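Long-range contacts in necrotic enteritis toxin B (Clostridium perfringens, PDB 4I0N), which probably kills host cells by forming pores in their membranes, as a toxin of the alpha-hemolysin fold: residues T44-P49 with I118-G123; K106-K111 with D153-Q158. All blocks are in the same frame, centred on the assembly; numbering follows the deposited sequence.

Contact 1: T44-P49 with I118-G123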
# COMPACT_ATOMS: atom_id res chain seq x y z
N THR A 44 6.85 -15.90 -8.16
CA THR A 44 7.85 -16.94 -8.37
C THR A 44 7.29 -18.22 -7.76
O THR A 44 7.16 -18.32 -6.54
CB THR A 44 9.17 -16.58 -7.67
OG1 THR A 44 9.56 -15.26 -8.08
CG2 THR A 44 10.25 -17.59 -8.05
N PHE A 45 6.94 -19.17 -8.62
CA PHE A 45 6.43 -20.47 -8.18
C PHE A 45 7.59 -21.40 -8.01
O PHE A 45 8.49 -21.43 -8.87
CB PHE A 45 5.51 -21.08 -9.26
CG PHE A 45 4.22 -20.31 -9.51
CD1 PHE A 45 3.04 -20.68 -8.88
CD2 PHE A 45 4.20 -19.25 -10.42
CE1 PHE A 45 1.85 -19.98 -9.13
CE2 PHE A 45 3.01 -18.55 -10.68
CZ PHE A 45 1.84 -18.92 -10.04
N ILE A 46 7.58 -22.18 -6.93
CA ILE A 46 8.64 -23.16 -6.71
C ILE A 46 8.01 -24.54 -6.72
O ILE A 46 7.01 -24.77 -6.04
CB ILE A 46 9.40 -22.95 -5.37
CG1 ILE A 46 10.00 -21.54 -5.29
CG2 ILE A 46 10.52 -23.97 -5.21
CD1 ILE A 46 9.28 -20.67 -4.31
N GLU A 47 8.59 -25.43 -7.51
CA GLU A 47 8.24 -26.85 -7.50
C GLU A 47 9.47 -27.50 -6.87
O GLU A 47 10.50 -27.67 -7.54
CB GLU A 47 8.00 -27.39 -8.91
CG GLU A 47 6.81 -26.77 -9.64
CD GLU A 47 5.45 -27.14 -9.03
OE1 GLU A 47 5.38 -28.09 -8.21
OE2 GLU A 47 4.46 -26.50 -9.42
N ASP A 48 9.32 -27.83 -5.59
CA ASP A 48 10.40 -28.30 -4.74
C ASP A 48 10.17 -29.77 -4.38
O ASP A 48 9.23 -30.08 -3.65
CB ASP A 48 10.44 -27.41 -3.48
CG ASP A 48 11.64 -27.67 -2.59
OD1 ASP A 48 12.41 -28.61 -2.84
OD2 ASP A 48 11.82 -26.88 -1.61
N PRO A 49 11.03 -30.68 -4.89
CA PRO A 49 10.97 -32.12 -4.55
C PRO A 49 11.31 -32.41 -3.09
O PRO A 49 11.15 -33.56 -2.64
CB PRO A 49 12.05 -32.76 -5.45
CG PRO A 49 12.54 -31.67 -6.37
CD PRO A 49 12.18 -30.35 -5.74
N ILE A 118 11.65 -11.29 1.68
CA ILE A 118 11.06 -12.56 2.10
C ILE A 118 11.76 -13.62 1.27
O ILE A 118 11.86 -13.49 0.06
CB ILE A 118 9.49 -12.57 1.91
CG1 ILE A 118 8.89 -13.91 2.34
CG2 ILE A 118 9.07 -12.16 0.49
CD1 ILE A 118 7.40 -13.78 2.70
N GLY A 119 12.25 -14.66 1.92
CA GLY A 119 13.09 -15.65 1.25
C GLY A 119 12.50 -17.04 1.35
O GLY A 119 11.78 -17.36 2.31
N TYR A 120 12.81 -17.86 0.34
CA TYR A 120 12.40 -19.26 0.33
C TYR A 120 13.65 -20.13 0.37
O TYR A 120 14.57 -19.93 -0.41
CB TYR A 120 11.57 -19.58 -0.92
CG TYR A 120 11.19 -21.05 -1.01
CD1 TYR A 120 10.01 -21.51 -0.43
CD2 TYR A 120 12.01 -21.97 -1.65
CE1 TYR A 120 9.66 -22.85 -0.48
CE2 TYR A 120 11.67 -23.32 -1.70
CZ TYR A 120 10.49 -23.75 -1.11
OH TYR A 120 10.13 -25.08 -1.16
N SER A 121 13.66 -21.09 1.28
CA SER A 121 14.73 -22.09 1.33
C SER A 121 14.23 -23.43 0.84
O SER A 121 13.13 -23.85 1.18
CB SER A 121 15.23 -22.25 2.76
OG SER A 121 15.82 -21.05 3.21
N ILE A 122 15.05 -24.10 0.03
CA ILE A 122 14.71 -25.44 -0.46
C ILE A 122 14.40 -26.31 0.76
O ILE A 122 15.11 -26.26 1.77
CB ILE A 122 15.83 -26.03 -1.37
CG1 ILE A 122 15.83 -25.27 -2.71
CG2 ILE A 122 15.61 -27.54 -1.61
CD1 ILE A 122 17.12 -25.35 -3.51
N GLY A 123 13.28 -27.03 0.70
CA GLY A 123 12.78 -27.75 1.87
C GLY A 123 11.51 -27.11 2.40
O GLY A 123 10.74 -27.74 3.12
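Tyr120 meets Ile46 and Asp48 in a side-chain contact between two sheets: no backbone-to-backbone hydrogen bond joins the two strands, whose CA atoms stand 8.9 Å apart at Ile46 and Tyr120. Strand 37-47 belongs to the six-stranded antiparallel sheet of the alpha-hemolysin-like sandwich. Strand 113-120 is the middle of a three-stranded sheet that probably corresponds to the folded pre-stem, as in soluble leukocidin-family monomers. The contact joins this probable pre-stem to the sheet containing strand 37-47.

With its CG anti to the backbone N (chi1 177°), Tyr120 reaches across the gap to strand 37-47. Ile46 CD1 lies over one ring face, a CH-pi contact 4.0 Å from the centroid, while Ile46 CG2 packs against CE2 farther along the ring. The phenol tip continues to the carboxylate of Asp48, whose plane is turned 71° from the ring.

The two oxygens of that carboxylate have different partners. OD1 accepts from the backbone N of His50. Asp48 OD2 accepts twice across the contact: Tyr120 OH donates to its anti lone pair at 2.5 Å, and Gly123 N gives OD2 a nearly straight bond of 2.7 Å on its syn lone pair.

Contact 2: K106-K111 with D153-Q158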
# COMPACT_ATOMS: atom_id res chain seq x y z
N LYS A 106 6.38 -5.92 7.97
CA LYS A 106 5.70 -6.39 9.17
C LYS A 106 5.65 -5.33 10.25
O LYS A 106 6.37 -4.33 10.18
CB LYS A 106 6.34 -7.68 9.71
CG LYS A 106 6.43 -8.82 8.66
CD LYS A 106 6.41 -10.24 9.28
CE LYS A 106 4.99 -10.72 9.61
NZ LYS A 106 4.02 -10.57 8.46
N ASN A 107 4.78 -5.56 11.24
CA ASN A 107 4.63 -4.67 12.38
C ASN A 107 4.40 -3.22 11.94
O ASN A 107 3.59 -2.98 11.03
CB ASN A 107 5.84 -4.86 13.32
CG ASN A 107 5.98 -6.30 13.78
OD1 ASN A 107 6.98 -6.97 13.49
ND2 ASN A 107 4.96 -6.79 14.47
N THR A 108 5.09 -2.27 12.57
CA THR A 108 4.94 -0.86 12.21
C THR A 108 6.29 -0.26 11.85
O THR A 108 7.27 -0.43 12.59
CB THR A 108 4.31 -0.07 13.35
OG1 THR A 108 3.04 -0.65 13.63
CG2 THR A 108 4.15 1.42 13.02
N ILE A 109 6.34 0.45 10.72
CA ILE A 109 7.58 1.07 10.22
C ILE A 109 7.36 2.57 10.06
O ILE A 109 6.47 3.00 9.32
CB ILE A 109 8.06 0.40 8.90
CG1 ILE A 109 8.28 -1.09 9.17
CG2 ILE A 109 9.32 1.11 8.36
CD1 ILE A 109 8.58 -1.95 7.98
N ASP A 110 8.14 3.34 10.80
CA ASP A 110 8.03 4.79 10.79
C ASP A 110 9.10 5.40 9.86
O ASP A 110 9.02 6.58 9.56
CB ASP A 110 8.25 5.37 12.19
CG ASP A 110 7.05 5.23 13.10
OD1 ASP A 110 6.05 4.57 12.75
OD2 ASP A 110 7.13 5.80 14.22
N LYS A 111 10.10 4.61 9.46
CA LYS A 111 11.20 5.11 8.60
C LYS A 111 10.66 5.51 7.25
O LYS A 111 9.77 4.85 6.71
CB LYS A 111 12.24 4.00 8.37
CG LYS A 111 12.85 3.41 9.64
CD LYS A 111 13.56 4.47 10.45
CE LYS A 111 14.13 3.93 11.78
NZ LYS A 111 14.81 2.62 11.64
N ASP A 153 6.51 11.38 5.75
CA ASP A 153 5.44 11.90 6.63
C ASP A 153 4.35 10.91 7.03
O ASP A 153 3.41 11.30 7.73
CB ASP A 153 4.74 13.15 6.03
CG ASP A 153 5.69 14.33 5.85
OD1 ASP A 153 6.82 14.33 6.40
OD2 ASP A 153 5.27 15.27 5.17
N PHE A 154 4.49 9.64 6.61
CA PHE A 154 3.53 8.58 6.89
C PHE A 154 4.23 7.44 7.60
O PHE A 154 5.48 7.42 7.68
CB PHE A 154 2.89 8.05 5.59
CG PHE A 154 1.85 8.95 4.98
CD1 PHE A 154 0.52 8.52 4.88
CD2 PHE A 154 2.22 10.19 4.43
CE1 PHE A 154 -0.46 9.36 4.27
CE2 PHE A 154 1.27 11.03 3.82
CZ PHE A 154 -0.09 10.61 3.74
N ARG A 155 3.45 6.50 8.15
CA ARG A 155 3.98 5.24 8.68
C ARG A 155 3.19 4.08 8.12
O ARG A 155 2.05 4.27 7.67
CB ARG A 155 3.90 5.22 10.22
CG ARG A 155 2.50 5.42 10.75
CD ARG A 155 2.40 5.03 12.25
NE ARG A 155 3.48 5.60 13.04
CZ ARG A 155 3.37 6.68 13.82
NH1 ARG A 155 2.20 7.32 13.93
NH2 ARG A 155 4.43 7.12 14.50
N THR A 156 3.79 2.89 8.14
CA THR A 156 3.13 1.68 7.68
C THR A 156 2.79 0.83 8.90
O THR A 156 3.66 0.57 9.75
CB THR A 156 4.05 0.86 6.77
OG1 THR A 156 4.28 1.61 5.58
CG2 THR A 156 3.39 -0.50 6.42
N ILE A 157 1.52 0.43 9.00
CA ILE A 157 1.07 -0.43 10.10
C ILE A 157 0.51 -1.68 9.46
O ILE A 157 -0.48 -1.61 8.72
CB ILE A 157 -0.04 0.27 10.94
CG1 ILE A 157 0.49 1.62 11.49
CG2 ILE A 157 -0.55 -0.67 12.06
CD1 ILE A 157 -0.61 2.61 11.86
N GLN A 158 1.13 -2.83 9.69
CA GLN A 158 0.49 -4.06 9.22
C GLN A 158 -0.65 -4.40 10.18
O GLN A 158 -0.41 -4.79 11.32
CB GLN A 158 1.45 -5.24 9.06
CG GLN A 158 0.74 -6.45 8.40
CD GLN A 158 1.67 -7.60 8.03
OE1 GLN A 158 2.51 -8.02 8.83
NE2 GLN A 158 1.49 -8.13 6.81
O HOH W 1 2.85 -7.80 11.47
O HOH W 2 8.11 7.99 7.16
O HOH W 3 6.44 7.98 10.37
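Asp110 and Arg155 lie side by side in a two-pronged salt bridge: NE of Arg155 donates to OD1 of Asp110 at 2.8 Å, and NH2 of Arg155 to OD2 at 3.0 Å. The grip is side-on. Both oxygens lie close to the guanidinium plane, yet the nitrogens meet the carboxylate from above its own plane, the two groups being 46° apart. Arg155 starts from the crowded position, CG between the backbone N and the carbonyl carbon (chi1 57°), and a bend at chi3 brings NE round to the aspartate.

At the opposite end, Lys106 NZ reaches a lone pair of Gln158 OE1 at 3.0 Å, in the carbonyl plane. That oxygen also accepts a hydrogen bond from a water, which in turn accepts from Asn107 N.

Between these polar ends runs a short antiparallel pairing of strand 108-109 with strand 154-162. Ile109 and Thr156 form its hydrogen-bonded pair, exchanging two N-H...O bonds; Thr108 and Ile157 form the non-hydrogen-bonded pair, with Thr108 OG1 beside Ile157 CG2 at 3.9 Å. One more bond, from Gln158 N to Asn107 O, is almost straight at 2.8 Å. At the Asp110 end, a water bridges the carbonyl oxygens of Asp110 and Phe154, donating to both. In the leukocidin-like fold this is probably near where the chain enters and leaves the pre-stem.

A second shell fixes these groups. Ser103 accepts from Lys106 NZ through its backbone O and bonds Gln158 NE2 through OG. Gln151 holds both sides of the pairing: its OE1 bonds Thr156 OG1, which also meets Tyr149 OH, and its NE2 donates to the carbonyl oxygens of Ile109 and Lys111.

How the contacts relate
Both contacts involve the region around strand 113-120, probably the pre-stem of this alpha-hemolysin-fold toxin. Their segments alternate along the chain, and strand 108-109 leads directly into strand 113-120, so residues 106-111 of contact 2 lie just upstream of residues 118-123 of contact 1. The centres are 28 Å apart and the nearest atoms about 7 Å, without touching. Contact 2 pairs backbones and adds a salt bridge, at the surface 11 Å from the chain centre; contact 1, 25 Å out, is made mainly by side chains. Neither adjoins the magnesium site at Asp30, though the side chain of Arg155 is about 12 Å from a bound magnesium ion.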